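Local atomic coordinates of branched-chain amino acid aminotransferase (Thermoproteus uzoniensis, PDB entry 5CE8), a protein that probably transfers the amino group of leucine, isoleucine or valine to 2-oxoglutarate, using pyridoxal 5'-phosphate as cofactor. Residues V15-R20 / E25-T30; K72-D77 / A161-I166; G134-V139 / S198-F203; R289-G294 / L300-P305. One frame throughout, in Å; residues are numbered along the deposited sequence.

Interaction 1: residues V15-R20 / E25-T30; sequences VWLDGR and EEAKVT
V15 and L17 both direct their side chains at A27, the residue at which the chain swings away from the first beta hairpin of the small, antiparallel-sheet domain. The hairpin itself reverses through a type I' turn from L17 to R20, closed by two backbone bonds between L17 and R20. Being two apart on one strand, V15 and L17 present their side chains on the same face, and A27 sits against that face. V15 offers one branch, the CG1 methyl, which meets A27 CB at 3.7 Å. L17 reaches further: with CG anti to the backbone N (chi1 -175°), its CD2 slides alongside the backbone of A27 and meets CA at 3.7 Å, while passing E26 O at 4.0 Å. No hydrogen bond joins the segments; methyl groups do the touching. V22 of the returning hairpin strand also touches L17 and A27. Beyond A27, residues 28-30 pair antiparallel with a strand of the second subunit, so the contact stands where the hairpin gives way to the subunit interface. A27 makes that change of direction as the centre of an inverse gamma turn, in which K28 N bonds to E26 O at 2.7 Å.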
# COMPACT_ATOMS: atom_id res chain seq x y z
N VAL A 15 19.08 -35.59 22.66
CA VAL A 15 18.56 -34.25 22.43
C VAL A 15 18.27 -33.64 23.80
O VAL A 15 17.84 -34.30 24.74
CB VAL A 15 17.23 -34.32 21.60
CG1 VAL A 15 16.46 -32.99 21.65
CG2 VAL A 15 17.49 -34.76 20.10
N TRP A 16 18.56 -32.37 23.92
CA TRP A 16 18.30 -31.70 25.17
C TRP A 16 16.88 -31.16 25.16
O TRP A 16 16.41 -30.45 24.25
CB TRP A 16 19.39 -30.65 25.38
CG TRP A 16 19.56 -29.90 26.63
CD1 TRP A 16 20.56 -30.07 27.51
CD2 TRP A 16 18.87 -28.69 27.06
NE1 TRP A 16 20.48 -29.12 28.48
CE2 TRP A 16 19.48 -28.25 28.22
CE3 TRP A 16 17.81 -27.98 26.58
CZ2 TRP A 16 19.08 -27.12 28.91
CZ3 TRP A 16 17.43 -26.82 27.28
CH2 TRP A 16 18.02 -26.43 28.43
N LEU A 17 16.21 -31.46 26.26
CA LEU A 17 14.90 -31.05 26.47
C LEU A 17 14.78 -30.58 27.90
O LEU A 17 14.91 -31.36 28.84
CB LEU A 17 14.06 -32.25 26.17
CG LEU A 17 12.56 -32.04 26.21
CD1 LEU A 17 12.23 -30.72 25.62
CD2 LEU A 17 11.81 -33.12 25.45
N ASP A 18 14.59 -29.29 28.08
CA ASP A 18 14.45 -28.74 29.39
C ASP A 18 15.43 -29.21 30.47
O ASP A 18 15.07 -29.63 31.61
CB ASP A 18 13.01 -28.92 29.83
CG ASP A 18 12.11 -27.82 29.24
OD1 ASP A 18 12.63 -26.88 28.65
OD2 ASP A 18 10.90 -27.94 29.38
N GLY A 19 16.68 -29.08 30.11
CA GLY A 19 17.74 -29.41 31.02
C GLY A 19 18.01 -30.89 31.19
O GLY A 19 18.71 -31.18 32.11
N ARG A 20 17.48 -31.78 30.32
CA ARG A 20 17.75 -33.26 30.34
C ARG A 20 18.09 -33.73 28.96
O ARG A 20 17.51 -33.26 27.95
CB ARG A 20 16.51 -34.07 30.79
CG ARG A 20 16.74 -35.55 31.12
CD ARG A 20 15.41 -36.33 31.25
NE ARG A 20 15.56 -37.79 31.42
CZ ARG A 20 14.54 -38.65 31.36
NH1 ARG A 20 13.32 -38.21 31.08
NH2 ARG A 20 14.75 -39.97 31.55
N GLU A 25 13.49 -39.87 20.25
CA GLU A 25 12.07 -40.33 20.32
C GLU A 25 11.26 -39.80 21.55
O GLU A 25 10.04 -39.82 21.58
CB GLU A 25 11.99 -41.86 20.33
CG GLU A 25 12.65 -42.62 19.18
CD GLU A 25 14.18 -42.91 19.33
OE1 GLU A 25 14.96 -42.37 20.21
OE2 GLU A 25 14.62 -43.73 18.47
N GLU A 26 11.92 -39.42 22.61
CA GLU A 26 11.17 -38.80 23.69
C GLU A 26 11.10 -37.27 23.42
O GLU A 26 10.39 -36.59 24.14
CB GLU A 26 11.81 -39.05 25.05
CG GLU A 26 12.02 -40.53 25.40
CD GLU A 26 10.79 -41.38 25.19
OE1 GLU A 26 9.75 -41.02 25.75
OE2 GLU A 26 10.84 -42.36 24.39
N ALA A 27 11.84 -36.72 22.46
CA ALA A 27 11.86 -35.24 22.37
C ALA A 27 10.62 -34.85 21.54
O ALA A 27 10.70 -34.61 20.36
CB ALA A 27 13.17 -34.70 21.79
N LYS A 28 9.47 -34.92 22.18
CA LYS A 28 8.15 -34.69 21.54
C LYS A 28 7.32 -33.72 22.32
O LYS A 28 7.44 -33.58 23.54
CB LYS A 28 7.40 -35.99 21.45
CG LYS A 28 8.18 -37.05 20.70
CD LYS A 28 7.36 -38.00 19.86
CE LYS A 28 8.29 -38.67 18.85
NZ LYS A 28 7.54 -39.45 17.82
N VAL A 29 6.31 -33.17 21.66
CA VAL A 29 5.45 -32.17 22.31
C VAL A 29 4.01 -32.50 21.98
O VAL A 29 3.74 -32.98 20.86
CB VAL A 29 5.81 -30.77 21.84
CG1 VAL A 29 5.62 -30.63 20.30
CG2 VAL A 29 4.98 -29.73 22.59
N THR A 30 3.13 -32.38 22.97
CA THR A 30 1.71 -32.63 22.79
C THR A 30 1.22 -31.89 21.55
O THR A 30 1.50 -30.63 21.30
CB THR A 30 0.86 -32.18 23.93
OG1 THR A 30 -0.53 -32.23 23.55
CG2 THR A 30 1.14 -30.78 24.40

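Interaction 2: residues K72-D77 / A161-I166; sequences KIIGLD and AKATGI. With PLP (pyridoxal-5'-phosphate), chain D.
The backbones of I73 and A161 come within 6.4 Å between their CA atoms, where the last turn of helix 60-74 faces the extended loop that carries the cofactor lysine, K162. Two isoleucines on the helix side meet two alanines on the loop side. I73 uses its CG2 branch, which touches A161 CB at 3.7 Å. CG2 of I74 reaches both alanines, A163 CB at 3.9 Å and A161 CB at 4.1 Å; CG1 stands between the backbone N and the carbonyl carbon (chi1 70°), which puts CG2 anti to the carbonyl carbon and toward the loop. Between the alanines, CB of K162 points away from 72-77, and NZ is bonded to PLP C4A at 1.4 Å. K162 is also the centre of an inverse gamma turn, spanned by a weak bond from A163 N to A161 O. S70 OG, on the same helix, accepts the K162 backbone N-H, and A163 packs on L168 of the second subunit. The chemistry is therefore divided: methyl groups of 72-77, with no polar bond across the contact, back the loop, while the lysine, covalently joined to PLP as in the internal aldimine of this enzyme class, serves the active site.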
# COMPACT_ATOMS: atom_id res chain seq x y z
N LYS A 72 11.35 -12.47 23.39
CA LYS A 72 10.83 -11.23 24.04
C LYS A 72 10.05 -10.43 23.00
O LYS A 72 9.08 -9.74 23.29
CB LYS A 72 12.01 -10.40 24.54
CG LYS A 72 11.65 -8.93 24.87
CD LYS A 72 12.88 -8.02 24.90
CE LYS A 72 13.27 -7.64 26.32
NZ LYS A 72 12.44 -6.52 26.83
N ILE A 73 10.51 -10.49 21.77
CA ILE A 73 9.75 -9.88 20.68
C ILE A 73 8.29 -10.46 20.60
O ILE A 73 7.32 -9.69 20.50
CB ILE A 73 10.54 -10.03 19.37
CG1 ILE A 73 11.73 -9.08 19.42
CG2 ILE A 73 9.69 -9.66 18.21
CD1 ILE A 73 12.61 -9.12 18.19
N ILE A 74 8.16 -11.77 20.69
CA ILE A 74 6.83 -12.43 20.49
C ILE A 74 6.06 -12.56 21.81
O ILE A 74 4.92 -12.91 21.76
CB ILE A 74 6.89 -13.80 19.70
CG1 ILE A 74 7.53 -15.00 20.45
CG2 ILE A 74 7.48 -13.56 18.32
CD1 ILE A 74 7.04 -16.36 19.97
N GLY A 75 6.74 -12.35 22.95
CA GLY A 75 6.12 -12.48 24.31
C GLY A 75 6.17 -13.95 24.77
O GLY A 75 5.29 -14.44 25.49
N LEU A 76 7.17 -14.69 24.31
CA LEU A 76 7.36 -16.07 24.78
C LEU A 76 8.35 -16.05 25.98
O LEU A 76 9.33 -15.31 25.95
CB LEU A 76 7.95 -16.81 23.59
CG LEU A 76 8.24 -18.26 23.86
CD1 LEU A 76 6.92 -18.98 24.17
CD2 LEU A 76 8.94 -18.84 22.70
N ASP A 77 8.07 -16.77 27.09
CA ASP A 77 8.86 -16.61 28.30
C ASP A 77 9.83 -17.80 28.29
O ASP A 77 9.44 -18.95 28.49
CB ASP A 77 7.93 -16.57 29.53
CG ASP A 77 8.66 -16.67 30.87
OD1 ASP A 77 9.85 -16.37 31.00
OD2 ASP A 77 8.00 -17.10 31.84
N ALA A 161 12.00 -11.38 14.50
CA ALA A 161 12.11 -12.51 15.40
C ALA A 161 12.17 -13.76 14.55
O ALA A 161 11.39 -13.86 13.60
CB ALA A 161 10.94 -12.57 16.27
N LYS A 162 12.98 -14.74 14.96
CA LYS A 162 13.09 -16.03 14.28
C LYS A 162 11.99 -16.89 14.82
O LYS A 162 12.16 -17.83 15.65
CB LYS A 162 14.48 -16.57 14.46
CG LYS A 162 14.84 -17.57 13.35
CD LYS A 162 16.40 -17.78 13.29
CE LYS A 162 16.81 -18.74 12.24
NZ LYS A 162 16.61 -18.09 10.90
N ALA A 163 10.80 -16.58 14.39
CA ALA A 163 9.61 -17.14 15.00
C ALA A 163 8.87 -18.09 14.09
O ALA A 163 8.64 -17.79 12.95
CB ALA A 163 8.69 -16.02 15.49
N THR A 164 8.39 -19.18 14.66
CA THR A 164 7.99 -20.43 13.94
C THR A 164 6.91 -20.20 12.93
O THR A 164 7.11 -20.43 11.70
CB THR A 164 7.61 -21.54 14.97
OG1 THR A 164 6.65 -21.02 15.84
CG2 THR A 164 8.86 -21.99 15.87
N GLY A 165 5.85 -19.54 13.40
CA GLY A 165 4.67 -19.28 12.61
C GLY A 165 4.90 -18.47 11.35
O GLY A 165 4.34 -18.77 10.36
N ILE A 166 5.87 -17.55 11.38
CA ILE A 166 6.32 -16.76 10.15
C ILE A 166 6.74 -17.63 8.99
O ILE A 166 6.55 -17.23 7.84
CB ILE A 166 7.53 -15.85 10.43
CG1 ILE A 166 7.20 -14.86 11.51
CG2 ILE A 166 8.06 -15.08 9.22
CD1 ILE A 166 8.40 -14.19 12.02
N1 PLP D . 16.68 -15.05 6.71
C2 PLP D . 15.66 -15.57 7.40
C2A PLP D . 14.25 -15.32 6.99
C3 PLP D . 15.90 -16.49 8.51
O3 PLP D . 14.83 -17.10 9.15
C4 PLP D . 17.31 -16.77 8.89
C4A PLP D . 17.69 -17.69 10.03
C5 PLP D . 18.35 -16.09 8.06
C6 PLP D . 17.93 -15.25 6.99
C5A PLP D . 19.83 -16.29 8.22
O4P PLP D . 20.26 -16.01 9.50
P PLP D . 21.62 -16.65 10.01
O1P PLP D . 21.54 -18.21 9.91
O2P PLP D . 22.70 -15.97 9.28
O3P PLP D . 21.73 -16.39 11.48

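Interaction 3: residues G134-V139 / S198-F203; sequences GKYLKV and SGENIF. With PLP (pyridoxal-5'-phosphate), chain D.
The loop G134-V139, which leads from strand 125-132 of one domain to strand 142-146 of the other, meets the S198-F203 segment, which leads into strand 201-206, beside the PLP site. The meeting point is the carboxylate of E200. Its OE1 comes to the edge of the Y136 ring, near the ring plane, at 3.4 Å from CE2 and 3.7 Å from CD2; the ring and carboxylate planes are only 26° apart. The oxygen faces the ring's C-H edge without a hydrogen bond; the slightly positive ring hydrogens would probably suit it. L137 arrives from the direction opposed to E200 and sets CD1 at 3.9 Å from the same OE1.

The bend at chi2 (86°) folds the E200 chain back so that its other oxygen, OE2, takes the backbone N-H of G199 at 3.0 Å, with the donor above the carboxylate plane rather than in it. That bond ties the carboxylate to its own segment. E200 OE1 also lies close to E184 OE1, a neighbour of like charge.

On the far side of the backbone, E200 C lies 3.6 Å from PLP C6 and N201 N 3.8 Å from it, while N201 itself is held by L220 O through ND2. Y136 also packs on L117 of the second subunit. The arrangement belongs to the class-IV, PLP-dependent aminotransferase active site, set between the two domains, where the backbone of G199-N201 runs along the cofactor ring.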
# COMPACT_ATOMS: atom_id res chain seq x y z
N GLY A 134 25.76 -31.71 5.92
CA GLY A 134 26.60 -31.15 4.87
C GLY A 134 26.09 -29.79 4.34
O GLY A 134 25.72 -28.84 5.11
N LYS A 135 26.05 -29.68 3.02
CA LYS A 135 25.63 -28.40 2.36
C LYS A 135 24.08 -28.26 2.13
O LYS A 135 23.39 -29.28 1.92
CB LYS A 135 26.49 -28.21 1.07
CG LYS A 135 27.98 -27.96 1.37
N TYR A 136 23.55 -27.01 2.22
CA TYR A 136 22.09 -26.65 1.95
C TYR A 136 21.79 -26.21 0.50
O TYR A 136 20.68 -26.42 -0.02
CB TYR A 136 21.60 -25.50 2.89
CG TYR A 136 20.08 -25.24 2.91
CD1 TYR A 136 19.19 -26.30 3.09
CD2 TYR A 136 19.55 -23.94 2.81
CE1 TYR A 136 17.81 -26.10 3.17
CE2 TYR A 136 18.14 -23.73 2.85
CZ TYR A 136 17.28 -24.81 3.05
OH TYR A 136 15.91 -24.68 3.13
N LEU A 137 22.76 -25.54 -0.12
CA LEU A 137 22.67 -25.13 -1.50
C LEU A 137 23.94 -25.50 -2.21
O LEU A 137 25.01 -25.45 -1.60
CB LEU A 137 22.46 -23.62 -1.57
CG LEU A 137 21.22 -23.01 -0.91
CD1 LEU A 137 21.19 -21.47 -1.00
CD2 LEU A 137 19.94 -23.64 -1.48
N LYS A 138 23.82 -25.76 -3.53
CA LYS A 138 24.97 -26.03 -4.42
C LYS A 138 26.15 -25.05 -4.18
O LYS A 138 25.95 -23.84 -4.17
CB LYS A 138 24.59 -25.97 -5.92
CG LYS A 138 23.25 -26.49 -6.46
CD LYS A 138 23.24 -26.35 -8.03
CE LYS A 138 21.88 -26.59 -8.74
NZ LYS A 138 21.28 -25.58 -9.70
N VAL A 139 27.37 -25.55 -3.97
CA VAL A 139 28.52 -24.65 -3.62
C VAL A 139 28.89 -23.75 -4.81
O VAL A 139 29.21 -22.50 -4.67
CB VAL A 139 29.77 -25.43 -3.10
CG1 VAL A 139 30.25 -26.53 -4.08
CG2 VAL A 139 30.91 -24.44 -2.78
N SER A 198 14.17 -17.70 0.94
CA SER A 198 13.29 -18.35 1.91
C SER A 198 13.89 -18.48 3.31
O SER A 198 13.21 -18.29 4.33
CB SER A 198 12.76 -19.70 1.38
OG SER A 198 13.75 -20.73 1.28
N GLY A 199 15.16 -18.76 3.36
CA GLY A 199 15.88 -18.86 4.58
C GLY A 199 17.28 -18.24 4.55
O GLY A 199 18.17 -18.81 5.15
N GLU A 200 17.49 -17.13 3.82
CA GLU A 200 18.86 -16.60 3.61
C GLU A 200 18.80 -15.14 3.46
O GLU A 200 17.86 -14.69 2.79
CB GLU A 200 19.46 -17.13 2.31
CG GLU A 200 19.65 -18.68 2.16
CD GLU A 200 18.38 -19.39 1.63
OE1 GLU A 200 18.38 -20.61 1.59
OE2 GLU A 200 17.34 -18.79 1.32
N ASN A 201 19.84 -14.42 3.87
CA ASN A 201 19.94 -12.97 3.54
C ASN A 201 20.59 -12.92 2.18
O ASN A 201 21.15 -13.93 1.69
CB ASN A 201 20.72 -12.14 4.52
CG ASN A 201 20.03 -12.05 5.91
OD1 ASN A 201 20.57 -12.51 6.85
ND2 ASN A 201 18.84 -11.51 5.98
N ILE A 202 20.44 -11.79 1.54
CA ILE A 202 20.88 -11.59 0.13
C ILE A 202 21.85 -10.41 0.07
O ILE A 202 21.65 -9.38 0.76
CB ILE A 202 19.71 -11.19 -0.80
CG1 ILE A 202 18.58 -12.15 -0.64
CG2 ILE A 202 20.12 -11.18 -2.30
CD1 ILE A 202 17.37 -11.86 -1.52
N PHE A 203 22.90 -10.56 -0.77
CA PHE A 203 23.86 -9.52 -1.06
C PHE A 203 24.03 -9.35 -2.58
O PHE A 203 24.12 -10.33 -3.33
CB PHE A 203 25.25 -9.86 -0.44
CG PHE A 203 25.38 -9.59 1.01
CD1 PHE A 203 24.98 -10.54 1.92
CD2 PHE A 203 26.10 -8.50 1.47
CE1 PHE A 203 25.11 -10.37 3.27
CE2 PHE A 203 26.25 -8.34 2.87
CZ PHE A 203 25.75 -9.25 3.76
N1 PLP D . 16.68 -15.05 6.71
C2 PLP D . 15.66 -15.57 7.40
C2A PLP D . 14.25 -15.32 6.99
C3 PLP D . 15.90 -16.49 8.51
O3 PLP D . 14.83 -17.10 9.15
C4 PLP D . 17.31 -16.77 8.89
C4A PLP D . 17.69 -17.69 10.03
C5 PLP D . 18.35 -16.09 8.06
C6 PLP D . 17.93 -15.25 6.99
C5A PLP D . 19.83 -16.29 8.22
O4P PLP D . 20.26 -16.01 9.50
P PLP D . 21.62 -16.65 10.01
O1P PLP D . 21.54 -18.21 9.91
O2P PLP D . 22.70 -15.97 9.28
O3P PLP D . 21.73 -16.39 11.48

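Interaction 4: residues R289-G294 / L300-P305; sequences RRIVLG and LPWLTP
L303 opens strand 303-305, the edge strand of the small domain's antiparallel sheet within this chain, and packs on the C-terminal end of helix 279-292, which finishes in a Schellman motif at G294. From CA, its CB heads toward the helix end, and the chain forks at CG. CD1 touches I291 O at 3.5 Å, an oxygen that also accepts the G294 N-H of the motif. CD2 goes to the turn after the helix: it lies 3.6 Å from G294 N and from G294 CA, and 3.7 Å from V292 O. A single leucine thus spreads its two methyls over the closing backbone of the helix, and its own sheet neighbours Y56 and F58 pack on it as well.

Two further side chains flank it. L300 brings CD2 to G294 from the start of its segment, 3.7 Å from the carbonyl O. W302 has CG anti to its carbonyl carbon (chi1 -75°), and with chi2 at -20° the CE3 edge of the ring is turned to I291. The CG2 methyl of I291 approaches near the indole plane, the two side chains crossing at a slant. The indole is held in place elsewhere by a stack with Y299 and a cation-pi contact with R59. The segment 300-305 keeps its own turn through L303 N to L300 O, a backbone bond of 3.0 Å, while across the contact I291 CG2 stops 4.1 Å from W302 CE3.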
# COMPACT_ATOMS: atom_id res chain seq x y z
N ARG A 289 35.07 -19.40 5.22
CA ARG A 289 35.54 -20.80 5.42
C ARG A 289 36.73 -20.89 6.39
O ARG A 289 36.77 -21.75 7.28
CB ARG A 289 35.82 -21.54 4.08
N ARG A 290 37.68 -19.98 6.23
CA ARG A 290 38.86 -19.90 7.06
C ARG A 290 38.48 -19.44 8.44
O ARG A 290 39.07 -19.87 9.42
CB ARG A 290 39.91 -18.95 6.46
CG ARG A 290 40.56 -19.38 5.14
CD ARG A 290 41.55 -18.35 4.58
NE ARG A 290 42.43 -17.93 5.68
CZ ARG A 290 43.50 -18.60 6.12
NH1 ARG A 290 43.89 -19.76 5.59
NH2 ARG A 290 44.22 -18.10 7.12
N ILE A 291 37.50 -18.56 8.54
CA ILE A 291 37.05 -18.15 9.88
C ILE A 291 36.44 -19.31 10.66
O ILE A 291 36.76 -19.53 11.85
CB ILE A 291 36.09 -16.98 9.81
CG1 ILE A 291 36.86 -15.69 9.43
CG2 ILE A 291 35.18 -16.88 11.04
CD1 ILE A 291 35.95 -14.57 8.90
N VAL A 292 35.53 -20.02 10.03
CA VAL A 292 34.81 -21.06 10.76
C VAL A 292 35.74 -22.31 11.09
O VAL A 292 35.46 -23.10 12.04
CB VAL A 292 33.51 -21.42 10.02
CG1 VAL A 292 32.61 -20.14 9.89
CG2 VAL A 292 33.73 -22.11 8.71
N LEU A 293 36.82 -22.48 10.34
CA LEU A 293 37.79 -23.54 10.64
C LEU A 293 38.86 -23.17 11.65
O LEU A 293 39.69 -23.99 11.96
CB LEU A 293 38.44 -24.04 9.36
CG LEU A 293 37.42 -24.60 8.40
CD1 LEU A 293 38.14 -24.88 7.07
CD2 LEU A 293 36.69 -25.88 8.92
N GLY A 294 38.80 -21.96 12.21
CA GLY A 294 39.79 -21.49 13.17
C GLY A 294 41.11 -20.97 12.58
O GLY A 294 42.07 -20.82 13.32
N LEU A 300 38.82 -15.91 16.66
CA LEU A 300 38.84 -17.11 17.47
C LEU A 300 37.81 -16.98 18.58
O LEU A 300 37.18 -18.00 18.97
CB LEU A 300 40.27 -17.50 17.90
CG LEU A 300 41.07 -18.31 16.81
CD1 LEU A 300 42.51 -18.65 17.27
CD2 LEU A 300 40.44 -19.57 16.37
N PRO A 301 37.53 -15.72 19.02
CA PRO A 301 36.42 -15.59 19.95
C PRO A 301 35.03 -16.00 19.51
O PRO A 301 34.20 -16.20 20.35
CB PRO A 301 36.44 -14.09 20.28
CG PRO A 301 37.90 -13.76 20.21
CD PRO A 301 38.51 -14.61 19.16
N TRP A 302 34.78 -16.16 18.22
CA TRP A 302 33.50 -16.64 17.72
C TRP A 302 33.37 -18.16 17.70
O TRP A 302 32.29 -18.69 17.39
CB TRP A 302 33.30 -16.21 16.24
CG TRP A 302 32.97 -14.80 16.12
CD1 TRP A 302 32.47 -13.95 17.09
CD2 TRP A 302 32.99 -14.05 14.93
NE1 TRP A 302 32.29 -12.68 16.55
CE2 TRP A 302 32.58 -12.73 15.23
CE3 TRP A 302 33.33 -14.35 13.64
CZ2 TRP A 302 32.51 -11.73 14.24
CZ3 TRP A 302 33.29 -13.33 12.66
CH2 TRP A 302 32.89 -12.06 12.97
N LEU A 303 34.46 -18.85 18.03
CA LEU A 303 34.51 -20.28 17.91
C LEU A 303 34.52 -20.97 19.25
O LEU A 303 35.45 -20.77 19.99
CB LEU A 303 35.78 -20.62 17.18
CG LEU A 303 35.55 -20.83 15.68
CD1 LEU A 303 35.21 -19.50 15.01
CD2 LEU A 303 36.80 -21.44 15.10
N THR A 304 33.50 -21.80 19.55
CA THR A 304 33.34 -22.41 20.86
C THR A 304 33.81 -23.83 20.78
O THR A 304 33.16 -24.60 20.06
CB THR A 304 31.89 -22.43 21.35
OG1 THR A 304 31.48 -21.09 21.58
CG2 THR A 304 31.79 -23.21 22.68
N PRO A 305 34.91 -24.19 21.49
CA PRO A 305 35.37 -25.57 21.34
C PRO A 305 34.46 -26.50 22.09
O PRO A 305 34.06 -26.19 23.22
CB PRO A 305 36.77 -25.58 22.00
CG PRO A 305 36.84 -24.40 22.85
CD PRO A 305 35.89 -23.38 22.24

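Overall arrangement
From the N terminus, interaction 1 comes first and closes a short loop, only four residues lying between its segments, at the edge of the small domain. Interaction 2 closes a loop of 83 residues and interaction 3 one of 58, and the two cross: 134-139 falls between 72-77 and 161-166, and 198-203 comes after both. Their nearest atoms are about 6 Å apart; 161-166 and 198-203 both touch PLP, with the helix end and the interdomain linker packed against them. Interaction 4 closes another short loop, of five residues, and returns the C-terminal end to the antiparallel sheet that interaction 1 also reaches. Interactions 1, 2 and 3 all touch the second subunit.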